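Local coordinates for peroxisomal membrane protein LPX1 (Saccharomyces cerevisiae, PDB 2Y6U) that hydrolyses acyl esters in the peroxisome, with esterase, triacylglycerol lipase and phospholipase A activity, at residues R52-F57 with A85-L90; W68-P73 with A329-I334; D116-V121 with L152-L157; K285-I290 with K308-Y313. One frame throughout, in Å; residues are numbered along the deposited sequence. Where two conformers were deposited one is given.

Overall arrangement
Four contacts illustrate how an alpha/beta hydrolase is held together around one sheet. Interaction 1 pairs two parallel strands of that sheet; interaction 4, its centre about 21 Å from that of interaction 1, joins a strand to the turn that leads into its parallel neighbour. Interaction 1 is mostly buried and regular except for a bulge at D87, while interaction 4, near the edge of the sheet, is only partly buried and relies more on polar side chains and water. Interaction 2 joins a loop to a helix by two buried tyrosines and touches interaction 1 through F57 and W68. Interaction 3 is a buried, almost apolar helix crossing that also borders the second subunit; D155 in its second helix forms a salt bridge to K285 of interaction 4.

Interaction 1 of 4, residues R52-F57 with A85-L90; sequences RLNLVF and AIDKVL
F57 and V89 form the dense end of this parallel strand pair: the F57 ring turns its edge to the methyl V89 CG1, 3.7 Å from F57 CD1. L55 continues the same face, its CD2 lying 4.1 Å from I86 CD1 as the two side chains cross at about a right angle. On the other face, V56 CG2 rests 3.9 Å from L90 CD1. Backbone bonds run alternately between the strands, the F57 N to L90 O bond being almost straight at 174°.

Toward the start of the strands the regular pattern is broken by a beta bulge. D87 is an extra residue between I86, paired with L53, and V89, paired with L55, and L53 O accepts the bond from D87 N at 2.7 Å. Here the chemistry turns polar and wet. With D87 CG anti to the backbone N (chi1 -165°), the carboxylate lies beside R52, whose CG packs 3.5 Å from D87 CB, although the charged groups do not meet; D87 instead forms salt bridges to R43 and R46. A water donates to both N54 OD1 and D87 OD2, at 2.6 Å from each, and the amide ND2 of N54 bonds to N139. The K88 chain runs outward to a salt bridge with E128, on the partly exposed side shared with R52 and A85.

This is the middle of the alpha/beta hydrolase sheet. Strand 51-58 lies between 84-92 and 137-144, L53 packs on I341 and V345 of helix 330-347, and V56 meets F162.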
loop_
_atom_site.group_PDB
_atom_site.type_symbol
_atom_site.label_atom_id
_atom_site.label_comp_id
_atom_site.label_asym_id
_atom_site.label_seq_id
_atom_site.Cartn_x
_atom_site.Cartn_y
_atom_site.Cartn_z
ATOM N N ARG A 52 23.069 3.902 9.044
ATOM C CA ARG A 52 23.072 2.988 7.985
ATOM C C ARG A 52 22.325 3.625 6.779
ATOM O O ARG A 52 21.177 4.030 6.914
ATOM C CB ARG A 52 22.269 1.748 8.366
ATOM C CG ARG A 52 22.983 0.590 9.042
ATOM C CD ARG A 52 23.053 0.785 10.471
ATOM N NE ARG A 52 22.647 -0.395 11.255
ATOM C CZ ARG A 52 22.901 -0.551 12.568
ATOM N NH1 ARG A 52 23.591 0.374 13.258
ATOM N NH2 ARG A 52 22.460 -1.649 13.199
ATOM N N LEU A 53 22.940 3.599 5.604
ATOM C CA LEU A 53 22.252 4.037 4.387
ATOM C C LEU A 53 21.861 2.821 3.612
ATOM O O LEU A 53 22.666 1.919 3.354
ATOM C CB LEU A 53 23.095 4.943 3.486
ATOM C CG LEU A 53 23.528 6.301 4.036
ATOM C CD1 LEU A 53 24.563 6.913 3.114
ATOM C CD2 LEU A 53 22.348 7.251 4.178
ATOM N N ASN A 54 20.592 2.776 3.251
ATOM C CA ASN A 54 20.084 1.721 2.417
ATOM C C ASN A 54 19.599 2.343 1.092
ATOM O O ASN A 54 18.905 3.357 1.118
ATOM C CB ASN A 54 18.885 1.010 3.096
ATOM C CG ASN A 54 19.262 0.382 4.414
ATOM O OD1 ASN A 54 20.252 -0.339 4.439
ATOM N ND2 ASN A 54 18.589 0.731 5.511
ATOM N N LEU A 55 19.956 1.730 0.003
ATOM C CA LEU A 55 19.630 2.199 -1.313
ATOM C C LEU A 55 18.860 1.209 -2.091
ATOM O O LEU A 55 19.221 0.040 -2.120
ATOM C CB LEU A 55 20.923 2.533 -2.068
ATOM C CG LEU A 55 21.644 3.819 -1.804
ATOM C CD1 LEU A 55 21.806 4.266 -0.450
ATOM C CD2 LEU A 55 23.085 3.818 -2.547
ATOM N N VAL A 56 17.817 1.669 -2.781
ATOM C CA VAL A 56 16.979 0.783 -3.545
ATOM C C VAL A 56 16.901 1.335 -4.981
ATOM O O VAL A 56 16.570 2.456 -5.149
ATOM C CB VAL A 56 15.568 0.681 -2.974
ATOM C CG1 VAL A 56 14.693 -0.231 -3.869
ATOM C CG2 VAL A 56 15.631 0.160 -1.472
ATOM N N PHE A 57 17.333 0.557 -5.962
ATOM C CA PHE A 57 17.428 1.078 -7.341
ATOM C C PHE A 57 16.399 0.355 -8.223
ATOM O O PHE A 57 16.316 -0.871 -8.197
ATOM C CB PHE A 57 18.781 0.759 -7.973
ATOM C CG PHE A 57 19.914 1.617 -7.496
ATOM C CD1 PHE A 57 20.634 1.270 -6.348
ATOM C CD2 PHE A 57 20.266 2.769 -8.186
ATOM C CE1 PHE A 57 21.696 2.064 -5.924
ATOM C CE2 PHE A 57 21.338 3.546 -7.775
ATOM C CZ PHE A 57 22.039 3.188 -6.623
ATOM N N ALA A 85 27.430 5.017 6.452
ATOM C CA ALA A 85 27.920 4.038 5.506
ATOM C C ALA A 85 26.756 3.283 4.908
ATOM O O ALA A 85 25.752 3.028 5.570
ATOM C CB ALA A 85 28.934 3.008 6.215
ATOM N N ILE A 86 26.918 2.895 3.656
ATOM C CA ILE A 86 25.975 2.035 2.987
ATOM C C ILE A 86 25.908 0.690 3.656
ATOM O O ILE A 86 26.943 0.012 3.893
ATOM C CB ILE A 86 26.283 1.817 1.481
ATOM C CG1 ILE A 86 26.119 3.125 0.718
ATOM C CG2 ILE A 86 25.289 0.799 0.854
ATOM C CD1 ILE A 86 26.672 2.986 -0.706
ATOM N N ASP A 87 24.713 0.292 4.051
ATOM C CA ASP A 87 24.576 -1.000 4.665
ATOM C C ASP A 87 24.031 -1.991 3.666
ATOM O O ASP A 87 24.560 -3.060 3.556
ATOM C CB ASP A 87 23.708 -0.881 5.897
ATOM C CG ASP A 87 23.791 -2.096 6.804
ATOM O OD1 ASP A 87 24.926 -2.438 7.279
ATOM O OD2 ASP A 87 22.709 -2.717 6.990
ATOM N N LYS A 88 22.885 -1.711 3.042
ATOM C CA LYS A 88 22.262 -2.566 2.035
ATOM C C LYS A 88 21.970 -1.826 0.739
ATOM O O LYS A 88 21.532 -0.693 0.763
ATOM C CB LYS A 88 20.941 -3.131 2.512
ATOM C CG LYS A 88 21.035 -4.063 3.727
ATOM C CD LYS A 88 19.785 -5.017 3.753
ATOM C CE LYS A 88 19.795 -6.089 4.820
ATOM N NZ LYS A 88 18.594 -7.003 4.502
ATOM N N VAL A 89 22.115 -2.502 -0.388
ATOM C CA VAL A 89 21.645 -2.002 -1.664
ATOM C C VAL A 89 20.772 -3.072 -2.284
ATOM O O VAL A 89 21.187 -4.237 -2.369
ATOM C CB VAL A 89 22.784 -1.696 -2.687
ATOM C CG1 VAL A 89 22.222 -1.109 -4.018
ATOM C CG2 VAL A 89 23.796 -0.760 -2.088
ATOM N N LEU A 90 19.570 -2.709 -2.726
ATOM C CA LEU A 90 18.663 -3.663 -3.388
ATOM C C LEU A 90 18.506 -3.311 -4.837
ATOM O O LEU A 90 18.127 -2.178 -5.181
ATOM C CB LEU A 90 17.283 -3.615 -2.763
ATOM C CG LEU A 90 17.201 -3.663 -1.241
ATOM C CD1 LEU A 90 15.743 -3.632 -0.699
ATOM C CD2 LEU A 90 17.928 -4.928 -0.665
HETATM O O HOH W 1 20.252 -1.997 6.481
#

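Interaction 2 of 4, residues W68-P73 with A329-I334; sequences WEYYLP and APDLVI
Y70 OH donates a 2.7 Å hydrogen bond to D331 OD1, the one polar link between these segments. The acceptor is met on its syn side, 17° out of the carboxylate plane, and it lies at the edge of the tyrosine ring. In the alpha/beta hydrolase fold this contact ties the loop after strand 51-58 to the first turn of helix 330-347, which follows the last strand of the sheet.

Neighbouring tyrosines share the work by diverging. Y70 has CG anti to the backbone N (chi1 177°) and is thrown straight at the helix, where its CE1 packs 3.6 Å from P330 CG and I334 CD1 comes to its rim. The same ring makes a cation-pi contact with R74 and meets H228, so it is held from several directions. A phenylalanine in place of Y70 would probably keep much of this packing but leave D331 without its hydroxyl donor, and the carboxylate freer to turn.

Y71, with CG beside the backbone N instead, is sandwiched. The indole of W68 offers CE3 over the centre of one face, 3.7 Å above the plane, and I334 places CG1 over the opposite face as a CH-pi contact, 3.8 Å from the ring centroid. P330 CB approaches Y71 CE1 obliquely. N326 O, a backbone carbonyl of the short helix 325-328, takes the hydrogen bond of the Y71 hydroxyl and fixes the far end of the ring. Beside that hydroxyl, at the edge of the ring, V333 CG1 packs 3.7 Å from Y71 OH.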
loop_
_atom_site.group_PDB
_atom_site.type_symbol
_atom_site.label_atom_id
_atom_site.label_comp_id
_atom_site.label_asym_id
_atom_site.label_seq_id
_atom_site.Cartn_x
_atom_site.Cartn_y
_atom_site.Cartn_z
ATOM N N TRP A 68 22.407 -1.218 -12.926
ATOM C CA TRP A 68 22.963 -0.580 -11.761
ATOM C C TRP A 68 24.211 -1.240 -11.215
ATOM O O TRP A 68 24.894 -0.682 -10.320
ATOM C CB TRP A 68 21.918 -0.492 -10.668
ATOM C CG TRP A 68 20.612 0.043 -11.069
ATOM C CD1 TRP A 68 19.454 -0.657 -11.183
ATOM C CD2 TRP A 68 20.287 1.416 -11.399
ATOM N NE1 TRP A 68 18.425 0.178 -11.511
ATOM C CE2 TRP A 68 18.885 1.455 -11.640
ATOM C CE3 TRP A 68 21.009 2.574 -11.500
ATOM C CZ2 TRP A 68 18.245 2.583 -11.999
ATOM C CZ3 TRP A 68 20.316 3.767 -11.813
ATOM C CH2 TRP A 68 18.969 3.739 -12.060
ATOM N N GLU A 69 24.615 -2.396 -11.756
ATOM C CA GLU A 69 25.823 -2.994 -11.219
ATOM C C GLU A 69 27.080 -2.160 -11.303
ATOM O O GLU A 69 27.882 -2.147 -10.351
ATOM C CB GLU A 69 26.054 -4.434 -11.762
ATOM C CG GLU A 69 24.896 -5.319 -11.361
ATOM C CD GLU A 69 25.071 -6.820 -11.914
ATOM O OE1 GLU A 69 26.053 -7.123 -12.604
ATOM O OE2 GLU A 69 24.153 -7.598 -11.720
ATOM N N TYR A 70 27.282 -1.454 -12.412
ATOM C CA TYR A 70 28.377 -0.556 -12.566
ATOM C C TYR A 70 28.427 0.487 -11.405
ATOM O O TYR A 70 29.470 1.013 -11.079
ATOM C CB TYR A 70 28.222 0.142 -13.943
ATOM C CG TYR A 70 29.257 1.157 -14.207
ATOM C CD1 TYR A 70 29.082 2.483 -13.833
ATOM C CD2 TYR A 70 30.436 0.802 -14.853
ATOM C CE1 TYR A 70 30.049 3.436 -14.085
ATOM C CE2 TYR A 70 31.454 1.769 -15.172
ATOM C CZ TYR A 70 31.257 3.096 -14.776
ATOM O OH TYR A 70 32.266 3.957 -15.013
ATOM N N TYR A 71 27.262 0.841 -10.870
ATOM C CA TYR A 71 27.208 1.850 -9.821
ATOM C C TYR A 71 27.766 1.390 -8.478
ATOM O O TYR A 71 28.293 2.213 -7.677
ATOM C CB TYR A 71 25.760 2.265 -9.565
ATOM C CG TYR A 71 25.139 3.151 -10.657
ATOM C CD1 TYR A 71 25.125 2.763 -12.010
ATOM C CD2 TYR A 71 24.495 4.360 -10.314
ATOM C CE1 TYR A 71 24.533 3.594 -13.034
ATOM C CE2 TYR A 71 23.884 5.133 -11.289
ATOM C CZ TYR A 71 23.921 4.774 -12.637
ATOM O OH TYR A 71 23.313 5.589 -13.596
ATOM N N LEU A 72 27.638 0.091 -8.219
ATOM C CA LEU A 72 27.939 -0.410 -6.861
ATOM C C LEU A 72 29.297 -0.052 -6.295
ATOM O O LEU A 72 29.350 0.395 -5.186
ATOM C CB LEU A 72 27.734 -1.950 -6.789
ATOM C CG LEU A 72 26.326 -2.379 -7.080
ATOM C CD1 LEU A 72 26.272 -3.968 -7.265
ATOM C CD2 LEU A 72 25.326 -1.847 -5.974
ATOM N N PRO A 73 30.406 -0.232 -7.030
ATOM C CA PRO A 73 31.658 0.142 -6.400
ATOM C C PRO A 73 31.892 1.658 -6.367
ATOM O O PRO A 73 32.820 2.093 -5.729
ATOM C CB PRO A 73 32.726 -0.591 -7.227
ATOM C CG PRO A 73 32.013 -1.095 -8.423
ATOM C CD PRO A 73 30.600 -0.875 -8.336
ATOM N N ALA A 329 25.830 7.899 -19.415
ATOM C CA ALA A 329 26.800 8.706 -18.676
ATOM C C ALA A 329 26.712 8.392 -17.211
ATOM O O ALA A 329 26.470 9.278 -16.408
ATOM C CB ALA A 329 26.515 10.249 -18.934
ATOM N N PRO A 330 26.918 7.106 -16.807
ATOM C CA PRO A 330 26.753 6.748 -15.393
ATOM C C PRO A 330 27.697 7.551 -14.451
ATOM O O PRO A 330 27.320 7.829 -13.329
ATOM C CB PRO A 330 27.089 5.250 -15.389
ATOM C CG PRO A 330 28.049 5.115 -16.555
ATOM C CD PRO A 330 27.499 6.002 -17.587
ATOM N N ASP A 331 28.908 7.874 -14.879
ATOM C CA ASP A 331 29.847 8.558 -13.961
ATOM C C ASP A 331 29.271 9.910 -13.511
ATOM O O ASP A 331 29.348 10.245 -12.320
ATOM C CB ASP A 331 31.208 8.722 -14.566
ATOM C CG ASP A 331 31.939 7.399 -14.675
ATOM O OD1 ASP A 331 31.496 6.407 -14.084
ATOM O OD2 ASP A 331 32.896 7.374 -15.373
ATOM N N LEU A 332 28.696 10.666 -14.447
ATOM C CA LEU A 332 28.022 11.951 -14.123
ATOM C C LEU A 332 26.824 11.762 -13.217
ATOM O O LEU A 332 26.666 12.505 -12.262
ATOM C CB LEU A 332 27.630 12.735 -15.380
ATOM C CG LEU A 332 28.835 13.206 -16.229
ATOM C CD1 LEU A 332 28.361 13.922 -17.499
ATOM C CD2 LEU A 332 29.799 14.091 -15.421
ATOM N N VAL A 333 26.021 10.733 -13.484
ATOM C CA VAL A 333 24.871 10.430 -12.666
ATOM C C VAL A 333 25.288 10.001 -11.225
ATOM O O VAL A 333 24.758 10.480 -10.216
ATOM C CB VAL A 333 23.989 9.373 -13.314
ATOM C CG1 VAL A 333 22.765 8.998 -12.407
ATOM C CG2 VAL A 333 23.422 9.870 -14.697
ATOM N N ILE A 334 26.326 9.195 -11.147
ATOM C CA ILE A 334 26.810 8.744 -9.865
ATOM C C ILE A 334 27.330 9.902 -9.014
ATOM O O ILE A 334 27.067 9.994 -7.784
ATOM C CB ILE A 334 27.869 7.684 -10.077
ATOM C CG1 ILE A 334 27.227 6.405 -10.587
ATOM C CG2 ILE A 334 28.711 7.426 -8.796
ATOM C CD1 ILE A 334 28.256 5.417 -11.269
#

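Interaction 3 of 4, residues D116-V121 with L152-L157; sequences DGARDV and LACDVL
A118 and A153 meet methyl to methyl, CB to CB at 3.7 Å, where helices 114-125 and 146-157 cross. The small side chains permit a near approach, with the CA atoms of A118 and C154 only 5.5 Å apart and the segment axes 8.9 Å apart at -73°. Beside the alanine pair, the sulfur of C154 rests against two neighbours one turn apart on the other helix: SG is 3.7 Å from V121 CG1 and 3.8 Å from A118 O. C154 holds SG beside its own backbone N (chi1 -76°), which carries SG over to the other helix, against V121 and A118. At the other end, L157 CD1 packs 3.8 Å from R119 CG, so the aliphatic part of the arginine serves the contact. No hydrogen bond spans the two segments.

In the alpha/beta hydrolase fold a helix follows the nucleophile elbow; G143, S145 and G147 match its GxSxG pattern, so helix 146-157 is probably that helix, here crossing helix 114-125.

The second shell fixes R119. Its chain bends at chi3, and NH2 forms a salt bridge with D116 OD1 at 2.7 Å, on the anti lone pair and within 1° of the guanidinium plane. D116 OD2 is in turn held by A20 N. R119 NH1 bonds to L157 O of the second subunit, a bond returned by the symmetric pair, while L157 packs on L157 of that subunit.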
loop_
_atom_site.group_PDB
_atom_site.type_symbol
_atom_site.label_atom_id
_atom_site.label_comp_id
_atom_site.label_asym_id
_atom_site.label_seq_id
_atom_site.Cartn_x
_atom_site.Cartn_y
_atom_site.Cartn_z
ATOM N N ASP A 116 1.131 -1.466 -9.290
ATOM C CA ASP A 116 1.347 -2.881 -8.823
ATOM C C ASP A 116 2.864 -3.119 -8.657
ATOM O O ASP A 116 3.308 -3.699 -7.657
ATOM C CB ASP A 116 0.817 -3.898 -9.801
ATOM C CG ASP A 116 -0.693 -3.905 -9.929
ATOM O OD1 ASP A 116 -1.434 -3.136 -9.267
ATOM O OD2 ASP A 116 -1.188 -4.688 -10.840
ATOM N N GLY A 117 3.656 -2.701 -9.628
ATOM C CA GLY A 117 5.093 -2.827 -9.536
ATOM C C GLY A 117 5.686 -2.040 -8.312
ATOM O O GLY A 117 6.605 -2.501 -7.673
ATOM N N ALA A 118 5.142 -0.847 -8.000
ATOM C CA ALA A 118 5.504 -0.159 -6.774
ATOM C C ALA A 118 5.115 -0.902 -5.533
ATOM O O ALA A 118 5.929 -0.987 -4.550
ATOM C CB ALA A 118 4.978 1.321 -6.742
ATOM N N ARG A 119 3.941 -1.507 -5.518
ATOM C CA ARG A 119 3.625 -2.417 -4.439
ATOM C C ARG A 119 4.668 -3.589 -4.265
ATOM O O ARG A 119 4.930 -4.031 -3.113
ATOM C CB ARG A 119 2.158 -2.958 -4.495
ATOM C CG ARG A 119 1.076 -1.902 -4.236
ATOM C CD ARG A 119 -0.401 -2.328 -3.974
ATOM N NE ARG A 119 -0.932 -2.313 -5.316
ATOM C CZ ARG A 119 -1.587 -1.349 -5.902
ATOM N NH1 ARG A 119 -1.933 -0.289 -5.345
ATOM N NH2 ARG A 119 -1.794 -1.461 -7.160
ATOM N N ASP A 120 5.177 -4.093 -5.360
ATOM C CA ASP A 120 6.215 -5.143 -5.314
ATOM C C ASP A 120 7.503 -4.632 -4.636
ATOM O O ASP A 120 8.095 -5.304 -3.782
ATOM C CB ASP A 120 6.534 -5.579 -6.742
ATOM C CG ASP A 120 5.339 -6.327 -7.397
ATOM O OD1 ASP A 120 4.473 -6.853 -6.657
ATOM O OD2 ASP A 120 5.282 -6.315 -8.648
ATOM N N VAL A 121 7.868 -3.390 -4.995
ATOM C CA VAL A 121 9.021 -2.741 -4.459
ATOM C C VAL A 121 8.831 -2.625 -2.980
ATOM O O VAL A 121 9.765 -2.886 -2.181
ATOM C CB VAL A 121 9.289 -1.409 -5.093
ATOM C CG1 VAL A 121 10.464 -0.666 -4.314
ATOM C CG2 VAL A 121 9.733 -1.586 -6.636
ATOM N N LEU A 152 8.180 7.539 -6.776
ATOM C CA LEU A 152 7.095 8.403 -6.326
ATOM C C LEU A 152 5.883 7.641 -5.778
ATOM O O LEU A 152 5.382 7.937 -4.688
ATOM C CB LEU A 152 6.644 9.334 -7.474
ATOM C CG LEU A 152 7.612 10.390 -7.916
ATOM C CD1 LEU A 152 7.232 11.004 -9.326
ATOM C CD2 LEU A 152 7.697 11.506 -6.811
ATOM N N ALA A 153 5.472 6.592 -6.497
ATOM C CA ALA A 153 4.332 5.815 -6.065
ATOM C C ALA A 153 4.594 5.070 -4.769
ATOM O O ALA A 153 3.701 4.959 -3.948
ATOM C CB ALA A 153 3.862 4.822 -7.181
ATOM N N CYS A 154 5.835 4.612 -4.585
ATOM C CA CYS A 154 6.224 4.038 -3.304
ATOM C C CYS A 154 5.963 4.969 -2.170
ATOM O O CYS A 154 5.381 4.557 -1.143
ATOM C CB CYS A 154 7.724 3.678 -3.262
ATOM S SG CYS A 154 8.061 2.116 -4.216
ATOM N N ASP A 155 6.366 6.195 -2.306
ATOM C CA ASP A 155 6.155 7.162 -1.199
ATOM C C ASP A 155 4.701 7.447 -0.980
ATOM O O ASP A 155 4.242 7.573 0.189
ATOM C CB ASP A 155 6.941 8.443 -1.424
ATOM C CG ASP A 155 6.957 9.339 -0.165
ATOM O OD1 ASP A 155 7.672 8.921 0.780
ATOM O OD2 ASP A 155 6.172 10.325 -0.101
ATOM N N VAL A 156 3.893 7.503 -2.071
ATOM C CA VAL A 156 2.496 7.722 -1.950
ATOM C C VAL A 156 1.821 6.630 -1.133
ATOM O O VAL A 156 0.976 6.885 -0.254
ATOM C CB VAL A 156 1.808 7.896 -3.353
ATOM C CG1 VAL A 156 0.263 7.875 -3.171
ATOM C CG2 VAL A 156 2.310 9.279 -4.052
ATOM N N LEU A 157 2.173 5.390 -1.445
ATOM C CA LEU A 157 1.518 4.271 -0.852
ATOM C C LEU A 157 2.074 3.938 0.569
ATOM O O LEU A 157 1.429 3.231 1.301
ATOM C CB LEU A 157 1.749 3.009 -1.712
ATOM C CG LEU A 157 1.022 3.127 -3.088
ATOM C CD1 LEU A 157 1.420 1.885 -3.947
ATOM C CD2 LEU A 157 -0.528 3.247 -2.873
#

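Interaction 4 of 4, residues K285-I290 with K308-Y313; sequences KRTIHI and KTLQNY
H289 ND1 and Y313 OH share a 2.8 Å hydrogen bond in which either could be the donor. The rings meet rim to rim with their planes at 72°, both side chains having CG anti to the backbone N. Two residues earlier on the strand, T287 N donates to N312 O at 3.0 Å, and T287 pairs with Y313 as parallel bridge partners. At the outer end R286 bends at chi2 (85°) and brings NH1 to N312 OD1, 3.0 Å away and tilted from both the amide and guanidinium planes. A water accepts from R286 NH1 and donates to Y313 O. A leucine in place of R286 would probably leave the amide oxygen of N312 without this donor and the water with a weaker hold.

Farther in, T287 CG2 packs 3.6 Å from L310 CD1, while T287 OG1 donates a 2.9 Å hydrogen bond back to K285 O, from above the carbonyl plane.

These residues belong to a beta-alpha-beta crossover: strand 286-292 leads through helix 300-309 to the edge strand 313-318. Strand 164-168 flanks 286-292 on the other side, and R286 and I288 pack on F344 and H340 of helix 330-347.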
loop_
_atom_site.group_PDB
_atom_site.type_symbol
_atom_site.label_atom_id
_atom_site.label_comp_id
_atom_site.label_asym_id
_atom_site.label_seq_id
_atom_site.Cartn_x
_atom_site.Cartn_y
_atom_site.Cartn_z
ATOM N N LYS A 285 8.986 14.433 0.696
ATOM C CA LYS A 285 10.396 14.142 0.826
ATOM C C LYS A 285 11.248 14.944 -0.117
ATOM O O LYS A 285 10.847 15.242 -1.222
ATOM C CB LYS A 285 10.655 12.645 0.500
ATOM C CG LYS A 285 9.824 11.682 1.267
ATOM C CD LYS A 285 10.031 11.758 2.811
ATOM C CE LYS A 285 9.024 10.887 3.568
ATOM N NZ LYS A 285 9.052 9.480 3.133
ATOM N N ARG A 286 12.476 15.210 0.288
ATOM C CA ARG A 286 13.436 15.729 -0.636
ATOM C C ARG A 286 13.524 14.814 -1.852
ATOM O O ARG A 286 13.748 13.617 -1.708
ATOM C CB ARG A 286 14.788 15.718 0.075
ATOM C CG ARG A 286 15.918 16.135 -0.845
ATOM C CD ARG A 286 15.990 17.542 -0.856
ATOM N NE ARG A 286 17.209 18.190 -1.410
ATOM C CZ ARG A 286 17.190 19.402 -2.011
ATOM N NH1 ARG A 286 16.038 20.100 -2.204
ATOM N NH2 ARG A 286 18.343 19.928 -2.446
ATOM N N THR A 287 13.364 15.391 -3.038
ATOM C CA THR A 287 13.324 14.687 -4.287
ATOM C C THR A 287 14.245 15.367 -5.285
ATOM O O THR A 287 14.170 16.654 -5.572
ATOM C CB THR A 287 11.870 14.682 -4.787
ATOM O OG1 THR A 287 11.038 14.062 -3.822
ATOM C CG2 THR A 287 11.781 13.909 -6.142
ATOM N N ILE A 288 15.222 14.612 -5.721
ATOM C CA ILE A 288 16.171 15.056 -6.724
ATOM C C ILE A 288 15.680 14.561 -8.077
ATOM O O ILE A 288 15.387 13.372 -8.236
ATOM C CB ILE A 288 17.534 14.411 -6.465
ATOM C CG1 ILE A 288 17.975 14.573 -5.021
ATOM C CG2 ILE A 288 18.557 14.910 -7.465
ATOM C CD1 ILE A 288 17.982 16.101 -4.437
ATOM N N HIS A 289 15.674 15.426 -9.084
ATOM C CA HIS A 289 15.207 15.090 -10.391
ATOM C C HIS A 289 16.381 15.308 -11.297
ATOM O O HIS A 289 16.900 16.411 -11.400
ATOM C CB HIS A 289 14.060 16.021 -10.702
ATOM C CG HIS A 289 13.367 15.758 -11.994
ATOM N ND1 HIS A 289 12.398 16.616 -12.475
ATOM C CD2 HIS A 289 13.492 14.755 -12.910
ATOM C CE1 HIS A 289 11.952 16.146 -13.615
ATOM N NE2 HIS A 289 12.569 15.007 -13.892
ATOM N N ILE A 290 16.905 14.228 -11.866
ATOM C CA ILE A 290 18.064 14.272 -12.706
ATOM C C ILE A 290 17.558 14.067 -14.116
ATOM O O ILE A 290 16.858 13.086 -14.427
ATOM C CB ILE A 290 19.082 13.203 -12.353
ATOM C CG1 ILE A 290 19.549 13.370 -10.896
ATOM C CG2 ILE A 290 20.335 13.233 -13.376
ATOM C CD1 ILE A 290 20.531 12.333 -10.350
ATOM N N LYS A 308 6.532 21.921 -10.187
ATOM C CA LYS A 308 5.485 22.695 -9.619
ATOM C C LYS A 308 4.820 21.965 -8.436
ATOM O O LYS A 308 4.105 22.570 -7.653
ATOM C CB LYS A 308 4.431 22.990 -10.696
ATOM C CG LYS A 308 4.884 24.030 -11.688
ATOM C CD LYS A 308 4.042 24.086 -12.957
ATOM C CE LYS A 308 4.495 25.249 -13.881
ATOM N NZ LYS A 308 4.039 25.034 -15.288
ATOM N N THR A 309 5.021 20.670 -8.357
ATOM C CA THR A 309 4.192 19.877 -7.479
ATOM C C THR A 309 4.904 19.274 -6.236
ATOM O O THR A 309 4.269 19.086 -5.167
ATOM C CB THR A 309 3.408 18.786 -8.298
ATOM O OG1 THR A 309 2.730 19.401 -9.400
ATOM C CG2 THR A 309 2.290 18.146 -7.406
ATOM N N LEU A 310 6.165 19.012 -6.395
ATOM C CA LEU A 310 7.025 18.492 -5.334
ATOM C C LEU A 310 7.477 19.665 -4.466
ATOM O O LEU A 310 8.144 20.591 -4.960
ATOM C CB LEU A 310 8.146 17.728 -5.955
ATOM C CG LEU A 310 7.877 16.363 -6.557
ATOM C CD1 LEU A 310 9.045 15.887 -7.441
ATOM C CD2 LEU A 310 7.552 15.399 -5.376
ATOM N N GLN A 311 7.121 19.632 -3.167
ATOM C CA GLN A 311 7.426 20.754 -2.269
ATOM C C GLN A 311 8.910 20.901 -2.031
ATOM O O GLN A 311 9.356 21.976 -1.794
ATOM C CB GLN A 311 6.772 20.574 -0.885
ATOM C CG GLN A 311 5.324 20.885 -0.793
ATOM C CD GLN A 311 4.626 20.329 0.553
ATOM O OE1 GLN A 311 5.041 19.290 1.209
ATOM N NE2 GLN A 311 3.540 21.000 0.902
ATOM N N ASN A 312 9.659 19.799 -2.035
ATOM C CA ASN A 312 11.069 19.820 -1.722
ATOM C C ASN A 312 11.800 19.236 -2.887
ATOM O O ASN A 312 12.032 18.033 -2.966
ATOM C CB ASN A 312 11.353 19.053 -0.405
ATOM C CG ASN A 312 12.776 19.264 0.138
ATOM O OD1 ASN A 312 13.607 19.942 -0.524
ATOM N ND2 ASN A 312 13.077 18.705 1.319
ATOM N N TYR A 313 12.171 20.083 -3.843
ATOM C CA TYR A 313 12.551 19.630 -5.176
ATOM C C TYR A 313 13.870 20.251 -5.615
ATOM O O TYR A 313 14.133 21.473 -5.310
ATOM C CB TYR A 313 11.475 20.126 -6.121
ATOM C CG TYR A 313 11.711 19.878 -7.603
ATOM C CD1 TYR A 313 11.349 18.716 -8.195
ATOM C CD2 TYR A 313 12.383 20.848 -8.413
ATOM C CE1 TYR A 313 11.551 18.466 -9.480
ATOM C CE2 TYR A 313 12.558 20.634 -9.688
ATOM C CZ TYR A 313 12.155 19.456 -10.272
ATOM O OH TYR A 313 12.333 19.265 -11.613
HETATM O O HOH W 2 8.803 17.022 -2.221
HETATM O O HOH W 3 16.146 22.584 -3.168
#